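Local coordinates for protein Eps1p (Saccharomyces cerevisiae, PDB 4TW5) that belongs to the protein disulfide isomerase family and is built from thioredoxin-like domains, the first of which carries a CXXC motif, at residues 85-90 and 97-102; 234-239 and 245-250. All coordinates share one frame; numbering follows the deposited sequence.

Interaction 1: residues 85-90 and 97-102; sequences FPEIRL and IKSFTE
Glu87 OE2 takes two donors from Arg89, NE at 2.6 Å and NH2 at 2.9 Å, while the hydroxyl of Ser99 comes up from the partner strand, its OG 3.6 Å from the same OE2 and as far from Arg89 CG. The guanidinium grips side-on with both nitrogens on a single oxygen. Glu87 CD lies in its plane at the edge, but both donors reach OE2 from one face of the carboxylate, NE standing 65° above its plane. Ser99 OG hydrogen-bonds instead with the hydroxyl of Tyr96, and Arg89 is further held through NH1 by Glu80 O and Tyr91 OH. Arg89 and Ser99 are direct cross-strand partners, a non-hydrogen-bonded antiparallel pair, and their side chains lie on the same face. This is the closing β-hairpin of a thioredoxin fold, strands 87-92 and 95-99, and it carries a classic β bulge: Ile97 and Lys98 both face Leu90. Leu90 N donates to Lys98 O at 2.9 Å, almost straight, whereas Ile97 N reaches Leu90 O along a more bent path, with an N-H...O angle of 143°. Phe100 N closes the other end on Ile88 O. On the face away from the ion pair, Leu90 CB rests 4.2 Å from Lys98 CG, which stands between backbone N and carbonyl carbon (chi1 74°); the lysine's NZ forms salt bridges with Glu117 and Asp259. Further along, the edge of the Phe100 ring meets Ile88 CD1, and Ile88 CG2 packs against Phe100 CB at 4.2 Å. Helix 107-118 flanks this face, where the Phe100 ring meets that of Phe113.

Interaction 2: residues 234-239 and 245-250; sequences KVALVL and NNLFDY
A short antiparallel β-hairpin, strands 234-238 and 247-249, makes this contact at one margin of the mixed sheet of the second thioredoxin-like domain. Strand 234-238 is bonded on its other side to strand 155-160, leaving 247-249 outermost within the chain. Four backbone hydrogen bonds join the pair: Leu237 and Phe248 exchange two, Tyr250 N donates to Val235 O, and Leu239 N reaches Asn246 O at 2.7 Å. Asn246 O also receives a CA-H contact from Val238 CA at 3.2 Å. The Asn246 side chain turns elsewhere, its ND2 donating to Lys242 O in the connecting loop and to Ile147 O of helix 140-150.

On one face, Leu247 CD1 touches both Val238 CG2 and Ala236 CB, each at 4.2 Å, and Phe143 and Ile147 of that helix pack against Val238 and Leu247. Asp249 OD1 lies beside Ala236 CB at 3.7 Å, but its charge is met by Arg228 of the second subunit, so this edge also takes part in the assembly. The opposite face carries Leu237 and Phe248, both touching Phe264 of helix 259-265. Nearer the hairpin's open end, Tyr250 CB lies 4.1 Å from Val235 CB, while the phenol swings away to stack on Tyr261. At the loop end, the chi1 of Phe248 (-64°), with CG anti to the carbonyl carbon, brings the ring to Leu239, whose side chain crosses it obliquely, CD1 approaching CE2 of Phe248 to 3.5 Å.

In the fold
Followed from the N terminus, the chain first builds the sheet holding strands 27-33, 63-69 and 87-92, and interaction 1 closes a tight hairpin turning at residues 93-94 to add 95-99 at its margin. Helices 107-118 and 121-124 come next, and the chain then lays down the second sheet. Interaction 2 closes a loop there and sets 247-249 beside 234-238, before helix 259-265. The two contacts are in series, neither nested nor crossed, with centres 28 Å apart. Each adds an outermost strand of its sheet within the chain; at 247-249 the second subunit adds backbone hydrogen bonds. Asp259 and Arg266 reach back to residues 97-102 and link the domains.

Interaction 1: residues 85-90 and 97-102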
loop_
_atom_site.group_PDB
_atom_site.type_symbol
_atom_site.label_atom_id
_atom_site.label_comp_id
_atom_site.label_asym_id
_atom_site.label_seq_id
_atom_site.Cartn_x
_atom_site.Cartn_y
_atom_site.Cartn_z
ATOM N N PHE A 85 -34.395 42.554 -1.581
ATOM C CA PHE A 85 -34.691 43.061 -0.249
ATOM C C PHE A 85 -35.190 41.909 0.618
ATOM O O PHE A 85 -36.036 41.126 0.181
ATOM C CB PHE A 85 -35.732 44.180 -0.300
ATOM C CG PHE A 85 -35.224 45.470 -0.885
ATOM C CD1 PHE A 85 -33.958 45.941 -0.571
ATOM C CD2 PHE A 85 -36.017 46.215 -1.747
ATOM C CE1 PHE A 85 -33.491 47.136 -1.106
ATOM C CE2 PHE A 85 -35.560 47.405 -2.290
ATOM C CZ PHE A 85 -34.293 47.866 -1.968
ATOM N N PRO A 86 -34.635 41.774 1.833
ATOM C CA PRO A 86 -33.511 42.596 2.285
ATOM C C PRO A 86 -32.200 41.985 1.813
ATOM O O PRO A 86 -32.158 40.786 1.525
ATOM C CB PRO A 86 -33.627 42.533 3.800
ATOM C CG PRO A 86 -34.185 41.169 4.045
ATOM C CD PRO A 86 -35.090 40.849 2.885
ATOM N N GLU A 87 -31.142 42.782 1.751
ATOM C CA GLU A 87 -29.849 42.259 1.332
ATOM C C GLU A 87 -28.756 42.541 2.347
ATOM O O GLU A 87 -28.418 43.704 2.607
ATOM C CB GLU A 87 -29.454 42.832 -0.017
ATOM C CG GLU A 87 -28.133 42.297 -0.496
ATOM C CD GLU A 87 -27.912 42.502 -1.969
ATOM O OE1 GLU A 87 -28.852 42.954 -2.660
ATOM O OE2 GLU A 87 -26.787 42.216 -2.431
ATOM N N ILE A 88 -28.203 41.469 2.912
ATOM C CA ILE A 88 -27.160 41.583 3.925
ATOM C C ILE A 88 -25.748 41.415 3.349
ATOM O O ILE A 88 -25.433 40.385 2.762
ATOM C CB ILE A 88 -27.372 40.553 5.021
ATOM C CG1 ILE A 88 -28.830 40.576 5.474
ATOM C CG2 ILE A 88 -26.411 40.807 6.188
ATOM C CD1 ILE A 88 -29.146 39.532 6.496
ATOM N N ARG A 89 -24.896 42.418 3.545
ATOM C CA ARG A 89 -23.582 42.465 2.892
ATOM C C ARG A 89 -22.409 42.780 3.830
ATOM O O ARG A 89 -22.579 43.462 4.850
ATOM C CB ARG A 89 -23.593 43.511 1.785
ATOM C CG ARG A 89 -24.549 43.266 0.637
ATOM C CD ARG A 89 -24.295 44.295 -0.434
ATOM N NE ARG A 89 -25.060 44.049 -1.645
ATOM C CZ ARG A 89 -24.799 44.624 -2.814
ATOM N NH1 ARG A 89 -23.802 45.484 -2.921
ATOM N NH2 ARG A 89 -25.542 44.347 -3.871
ATOM N N LEU A 90 -21.226 42.268 3.478
ATOM C CA LEU A 90 -19.980 42.586 4.166
ATOM C C LEU A 90 -19.091 43.535 3.352
ATOM O O LEU A 90 -18.772 43.282 2.188
ATOM C CB LEU A 90 -19.195 41.317 4.497
ATOM C CG LEU A 90 -17.896 41.522 5.307
ATOM C CD1 LEU A 90 -18.188 42.022 6.749
ATOM C CD2 LEU A 90 -17.094 40.245 5.350
ATOM N N ILE A 97 -17.323 42.980 -0.257
ATOM C CA ILE A 97 -16.604 41.726 -0.159
ATOM C C ILE A 97 -17.500 40.555 -0.559
ATOM O O ILE A 97 -17.179 39.822 -1.497
ATOM C CB ILE A 97 -16.052 41.489 1.254
ATOM C CG1 ILE A 97 -14.904 42.454 1.540
ATOM C CG2 ILE A 97 -15.508 40.083 1.398
ATOM C CD1 ILE A 97 -14.335 42.304 2.932
ATOM N N LYS A 98 -18.634 40.404 0.122
ATOM C CA LYS A 98 -19.519 39.268 -0.108
ATOM C C LYS A 98 -20.891 39.493 0.516
ATOM O O LYS A 98 -21.047 40.382 1.342
ATOM C CB LYS A 98 -18.889 38.004 0.476
ATOM C CG LYS A 98 -18.951 37.969 2.001
ATOM C CD LYS A 98 -18.446 36.658 2.578
ATOM C CE LYS A 98 -16.946 36.547 2.476
ATOM N NZ LYS A 98 -16.487 35.369 3.266
ATOM N N SER A 99 -21.880 38.691 0.126
ATOM C CA SER A 99 -23.217 38.767 0.735
ATOM C C SER A 99 -23.483 37.567 1.626
ATOM O O SER A 99 -22.967 36.485 1.383
ATOM C CB SER A 99 -24.313 38.861 -0.336
ATOM O OG SER A 99 -24.205 40.066 -1.082
ATOM N N PHE A 100 -24.325 37.757 2.632
ATOM C CA PHE A 100 -24.700 36.687 3.547
ATOM C C PHE A 100 -26.126 36.210 3.248
ATOM O O PHE A 100 -27.107 36.788 3.719
ATOM C CB PHE A 100 -24.565 37.172 4.992
ATOM C CG PHE A 100 -24.990 36.167 6.029
ATOM C CD1 PHE A 100 -24.197 35.071 6.320
ATOM C CD2 PHE A 100 -26.156 36.347 6.754
ATOM C CE1 PHE A 100 -24.577 34.157 7.300
ATOM C CE2 PHE A 100 -26.536 35.441 7.732
ATOM C CZ PHE A 100 -25.752 34.348 8.004
ATOM N N THR A 101 -26.221 35.149 2.455
ATOM C CA THR A 101 -27.494 34.668 1.933
ATOM C C THR A 101 -28.093 33.575 2.794
ATOM O O THR A 101 -29.213 33.130 2.557
ATOM C CB THR A 101 -27.326 34.115 0.533
ATOM O OG1 THR A 101 -26.506 32.945 0.595
ATOM C CG2 THR A 101 -26.678 35.151 -0.368
ATOM N N GLU A 102 -27.330 33.132 3.778
ATOM C CA GLU A 102 -27.745 32.032 4.632
ATOM C C GLU A 102 -29.096 32.311 5.283
ATOM O O GLU A 102 -29.362 33.427 5.722
ATOM C CB GLU A 102 -26.670 31.784 5.688
ATOM C CG GLU A 102 -27.040 30.808 6.776
ATOM C CD GLU A 102 -25.951 30.704 7.823
ATOM O OE1 GLU A 102 -24.774 30.850 7.446
ATOM O OE2 GLU A 102 -26.268 30.508 9.021
#

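Interaction 2: residues 234-239 and 245-250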
loop_
_atom_site.group_PDB
_atom_site.type_symbol
_atom_site.label_atom_id
_atom_site.label_comp_id
_atom_site.label_asym_id
_atom_site.label_seq_id
_atom_site.Cartn_x
_atom_site.Cartn_y
_atom_site.Cartn_z
ATOM N N LYS A 234 -6.798 16.789 -0.550
ATOM C CA LYS A 234 -8.231 16.498 -0.586
ATOM C C LYS A 234 -8.879 16.846 0.741
ATOM O O LYS A 234 -8.212 16.858 1.766
ATOM C CB LYS A 234 -8.477 15.033 -0.931
ATOM C CG LYS A 234 -7.883 14.653 -2.273
ATOM C CD LYS A 234 -8.596 15.331 -3.415
ATOM C CE LYS A 234 -8.135 14.691 -4.727
ATOM N NZ LYS A 234 -8.900 15.171 -5.915
ATOM N N VAL A 235 -10.180 17.125 0.700
ATOM C CA VAL A 235 -10.977 17.468 1.861
ATOM C C VAL A 235 -12.252 16.626 1.904
ATOM O O VAL A 235 -12.923 16.481 0.880
ATOM C CB VAL A 235 -11.358 18.977 1.857
ATOM C CG1 VAL A 235 -12.338 19.322 3.001
ATOM C CG2 VAL A 235 -10.121 19.850 1.931
ATOM N N ALA A 236 -12.584 16.098 3.087
ATOM C CA ALA A 236 -13.818 15.332 3.312
ATOM C C ALA A 236 -14.479 15.662 4.670
ATOM O O ALA A 236 -13.801 15.942 5.652
ATOM C CB ALA A 236 -13.526 13.858 3.236
ATOM N N LEU A 237 -15.801 15.573 4.746
ATOM C CA LEU A 237 -16.489 15.827 6.022
ATOM C C LEU A 237 -16.867 14.527 6.726
ATOM O O LEU A 237 -17.298 13.570 6.075
ATOM C CB LEU A 237 -17.732 16.665 5.805
ATOM C CG LEU A 237 -18.508 17.121 7.041
ATOM C CD1 LEU A 237 -17.664 18.020 7.932
ATOM C CD2 LEU A 237 -19.717 17.875 6.576
ATOM N N VAL A 238 -16.613 14.478 8.034
ATOM C CA VAL A 238 -17.046 13.383 8.891
ATOM C C VAL A 238 -18.198 13.825 9.804
ATOM O O VAL A 238 -18.063 14.767 10.575
ATOM C CB VAL A 238 -15.913 12.834 9.784
ATOM C CG1 VAL A 238 -16.409 11.617 10.549
ATOM C CG2 VAL A 238 -14.657 12.492 8.966
ATOM N N LEU A 239 -19.335 13.146 9.691
ATOM C CA LEU A 239 -20.492 13.441 10.520
ATOM C C LEU A 239 -20.363 12.747 11.862
ATOM O O LEU A 239 -20.007 11.571 11.930
ATOM C CB LEU A 239 -21.767 13.017 9.813
ATOM C CG LEU A 239 -22.027 13.804 8.529
ATOM C CD1 LEU A 239 -23.343 13.390 7.897
ATOM C CD2 LEU A 239 -22.048 15.308 8.802
ATOM N N ASN A 245 -22.282 5.883 6.379
ATOM C CA ASN A 245 -22.555 7.016 5.491
ATOM C C ASN A 245 -22.312 8.369 6.184
ATOM O O ASN A 245 -23.112 9.299 6.104
ATOM C CB ASN A 245 -23.972 6.907 4.923
ATOM C CG ASN A 245 -24.179 5.612 4.116
ATOM O OD1 ASN A 245 -23.277 4.763 4.030
ATOM N ND2 ASN A 245 -25.343 5.480 3.491
ATOM N N ASN A 246 -21.162 8.461 6.843
ATOM C CA ASN A 246 -20.815 9.604 7.674
ATOM C C ASN A 246 -19.636 10.364 7.081
ATOM O O ASN A 246 -19.109 11.300 7.683
ATOM C CB ASN A 246 -20.467 9.120 9.074
ATOM C CG ASN A 246 -19.510 7.962 9.037
ATOM O OD1 ASN A 246 -18.963 7.638 7.988
ATOM N ND2 ASN A 246 -19.328 7.312 10.152
ATOM N N LEU A 247 -19.223 9.926 5.899
ATOM C CA LEU A 247 -18.050 10.455 5.207
ATOM C C LEU A 247 -18.480 11.045 3.873
ATOM O O LEU A 247 -18.958 10.326 3.019
ATOM C CB LEU A 247 -17.024 9.334 4.983
ATOM C CG LEU A 247 -15.613 9.602 4.393
ATOM C CD1 LEU A 247 -14.722 10.412 5.325
ATOM C CD2 LEU A 247 -14.916 8.315 3.982
ATOM N N PHE A 248 -18.294 12.350 3.693
ATOM C CA PHE A 248 -18.680 13.045 2.455
ATOM C C PHE A 248 -17.531 13.897 1.869
ATOM O O PHE A 248 -17.110 14.863 2.503
ATOM C CB PHE A 248 -19.896 13.933 2.719
ATOM C CG PHE A 248 -21.135 13.159 3.112
ATOM C CD1 PHE A 248 -22.049 12.753 2.141
ATOM C CD2 PHE A 248 -21.366 12.810 4.429
ATOM C CE1 PHE A 248 -23.166 12.042 2.485
ATOM C CE2 PHE A 248 -22.474 12.090 4.772
ATOM C CZ PHE A 248 -23.383 11.714 3.807
ATOM N N ASP A 249 -17.038 13.539 0.673
ATOM C CA ASP A 249 -16.004 14.326 -0.024
ATOM C C ASP A 249 -16.482 15.717 -0.389
ATOM O O ASP A 249 -17.648 15.925 -0.740
ATOM C CB ASP A 249 -15.539 13.660 -1.319
ATOM C CG ASP A 249 -14.647 12.465 -1.080
ATOM O OD1 ASP A 249 -14.456 12.079 0.093
ATOM O OD2 ASP A 249 -14.084 11.950 -2.073
ATOM N N TYR A 250 -15.563 16.671 -0.340
ATOM C CA TYR A 250 -15.845 18.015 -0.814
ATOM C C TYR A 250 -16.278 17.965 -2.295
ATOM O O TYR A 250 -15.581 17.402 -3.135
ATOM C CB TYR A 250 -14.619 18.913 -0.622
ATOM C CG TYR A 250 -14.915 20.356 -0.943
ATOM C CD1 TYR A 250 -15.648 21.126 -0.069
ATOM C CD2 TYR A 250 -14.507 20.928 -2.135
ATOM C CE1 TYR A 250 -15.946 22.427 -0.351
ATOM C CE2 TYR A 250 -14.799 22.228 -2.424
ATOM C CZ TYR A 250 -15.521 22.975 -1.517
ATOM O OH TYR A 250 -15.825 24.281 -1.782
#